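Side-chain contact in Lmo0740 protein (Listeria monocytogenes, PDB 4RFA), which probably regulates transcription as a dimeric Crp-type activator, with a cyclic nucleotide-binding-like domain joined to a DNA-binding domain: residues N125-L128 with L129-A133. Residues are numbered along the deposited sequence; the frame is centred on the assembly and turned at random.
Sequences NDFL and LTSIA
Leu129 closes the first turn of the helix by giving its backbone N-H to Asn125 O, the carbonyl of the N-cap residue, an i to i+4 bond of 3.0 Å from N to O. Its CG lies 3.9 Å from that same Asn125 O. Thr130 approaches Asp126 O twice. Its backbone N and its OG1 each lie 2.8 Å from Asp126 O, and they come from opposite faces of the carbonyl plane. With OG1 beside the backbone N (chi1 -67°), the hydroxyl reaches back to the preceding turn. Ser131 also turns its side chain back down the helix. Its N bonds to Phe127 O at 3.1 Å. Its OG is modelled very close to that oxygen, so the exact length of this second bond is doubtful. As modelled, the same OG stands over the centre of one face of the Phe127 ring. Ile132 N bonds to Leu128 O, and the two side chains run side by side, with Leu128 CD1 4.1 Å from Ile132 CD1. These bonds form the start of helix 126-143, probably the long dimer helix of the Crp family. Ile132 meets Ile132 of the second subunit. Thr130 OG1 also hydrogen-bonds to Phe87 O of that subunit, so its one proton must be shared or alternate between two carbonyls. Phe127 packs on Phe52 and on helix 11-20. Leu128, Ser131 and Ile132 touch Val81 of strand 81-82.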
ATOM      1  N   ASN A 125      17.717   4.828  10.136  1.00103.10           N
ATOM      2  CA  ASN A 125      16.500   5.074   9.384  1.00 99.49           C
ATOM      3  C   ASN A 125      16.044   3.793   8.701  1.00 95.80           C
ATOM      4  O   ASN A 125      14.868   3.648   8.364  1.00 89.02           O
ATOM      5  CB  ASN A 125      16.753   6.180   8.350  1.00105.26           C
ATOM      6  CG  ASN A 125      15.479   6.803   7.817  1.00113.57           C
ATOM      7  OD1 ASN A 125      14.390   6.610   8.364  1.00111.89           O
ATOM      8  ND2 ASN A 125      15.616   7.570   6.734  1.00118.00           N
ATOM      9  N   ASP A 126      16.992   2.871   8.502  1.00 93.60           N
ATOM     10  CA  ASP A 126      16.706   1.576   7.936  1.00 89.09           C
ATOM     11  C   ASP A 126      15.488   1.048   8.585  1.00 81.38           C
ATOM     12  O   ASP A 126      14.659   0.441   7.903  1.00 72.33           O
ATOM     13  CB  ASP A 126      17.840   0.577   8.133  1.00 83.94           C
ATOM     14  CG  ASP A 126      19.020   0.916   7.282  1.00 94.00           C
ATOM     15  OD1 ASP A 126      18.852   1.733   6.352  1.00 97.51           O
ATOM     16  OD2 ASP A 126      20.108   0.345   7.507  1.00100.70           O
ATOM     17  N   PHE A 127      15.398   1.287   9.896  1.00 68.58           N
ATOM     18  CA  PHE A 127      14.260   0.840  10.651  1.00 66.79           C
ATOM     19  C   PHE A 127      12.937   1.400  10.124  1.00 61.13           C
ATOM     20  O   PHE A 127      11.978   0.686  10.034  1.00 64.42           O
ATOM     21  CB  PHE A 127      14.363   1.194  12.129  1.00 66.25           C
ATOM     22  CG  PHE A 127      13.214   0.677  12.891  1.00 63.90           C
ATOM     23  CD1 PHE A 127      13.081  -0.676  13.087  1.00 66.41           C
ATOM     24  CD2 PHE A 127      12.198   1.517  13.301  1.00 67.21           C
ATOM     25  CE1 PHE A 127      11.981  -1.194  13.745  1.00 67.34           C
ATOM     26  CE2 PHE A 127      11.089   1.009  13.946  1.00 66.82           C
ATOM     27  CZ  PHE A 127      10.973  -0.352  14.157  1.00 67.10           C
ATOM     28  N   LEU A 128      12.887   2.685   9.837  1.00 57.94           N
ATOM     29  CA  LEU A 128      11.649   3.283   9.390  1.00 65.72           C
ATOM     30  C   LEU A 128      11.266   2.837   7.945  1.00 60.22           C
ATOM     31  O   LEU A 128      10.125   2.449   7.687  1.00 63.12           O
ATOM     32  CB  LEU A 128      11.737   4.799   9.505  1.00 67.76           C
ATOM     33  CG  LEU A 128      10.538   5.602   8.989  1.00 74.07           C
ATOM     34  CD1 LEU A 128       9.242   5.121   9.611  1.00 77.03           C
ATOM     35  CD2 LEU A 128      10.750   7.076   9.269  1.00 80.40           C
ATOM     36  N   LEU A 129      12.246   2.891   7.059  1.00 58.29           N
ATOM     37  CA  LEU A 129      12.141   2.443   5.680  1.00 62.39           C
ATOM     38  C   LEU A 129      11.729   1.001   5.580  1.00 52.99           C
ATOM     39  O   LEU A 129      10.873   0.664   4.782  1.00 52.33           O
ATOM     40  CB  LEU A 129      13.500   2.560   4.995  1.00 68.63           C
ATOM     41  CG  LEU A 129      13.929   3.964   4.619  1.00 76.24           C
ATOM     42  CD1 LEU A 129      15.238   3.856   3.846  1.00 82.21           C
ATOM     43  CD2 LEU A 129      12.861   4.668   3.788  1.00 74.78           C
ATOM     44  N   THR A 130      12.338   0.158   6.398  1.00 51.47           N
ATOM     45  CA  THR A 130      12.007  -1.263   6.447  1.00 50.00           C
ATOM     46  C   THR A 130      10.613  -1.506   6.919  1.00 46.73           C
ATOM     47  O   THR A 130       9.936  -2.336   6.355  1.00 50.34           O
ATOM     48  CB  THR A 130      13.007  -2.045   7.316  1.00 56.73           C
ATOM     49  OG1 THR A 130      14.280  -2.014   6.665  1.00 61.61           O
ATOM     50  CG2 THR A 130      12.572  -3.493   7.498  1.00 56.16           C
ATOM     51  N   SER A 131      10.166  -0.780   7.938  1.00 50.90           N
ATOM     52  CA  SER A 131       8.795  -0.895   8.409  1.00 53.51           C
ATOM     53  C   SER A 131       7.769  -0.541   7.329  1.00 47.08           C
ATOM     54  O   SER A 131       6.772  -1.229   7.181  1.00 49.63           O
ATOM     55  CB  SER A 131       8.555   0.026   9.595  1.00 56.97           C
ATOM     56  OG  SER A 131       9.675   0.009  10.435  1.00 65.48           O
ATOM     57  N   ILE A 132       8.029   0.547   6.617  1.00 48.06           N
ATOM     58  CA  ILE A 132       7.209   1.007   5.501  1.00 50.45           C
ATOM     59  C   ILE A 132       7.212  -0.032   4.398  1.00 45.50           C
ATOM     60  O   ILE A 132       6.148  -0.480   3.985  1.00 52.89           O
ATOM     61  CB  ILE A 132       7.762   2.350   4.936  1.00 56.44           C
ATOM     62  CG1 ILE A 132       7.696   3.487   5.968  1.00 62.40           C
ATOM     63  CG2 ILE A 132       7.022   2.800   3.693  1.00 57.24           C
ATOM     64  CD1 ILE A 132       6.642   3.325   7.026  1.00 64.60           C
ATOM     65  N   ALA A 133       8.412  -0.428   3.972  1.00 43.58           N
ATOM     66  CA  ALA A 133       8.620  -1.481   2.949  1.00 45.16           C
ATOM     67  C   ALA A 133       7.785  -2.691   3.237  1.00 43.11           C
ATOM     68  O   ALA A 133       7.115  -3.208   2.356  1.00 40.33           O
ATOM     69  CB  ALA A 133      10.088  -1.868   2.889  1.00 49.76           C
TER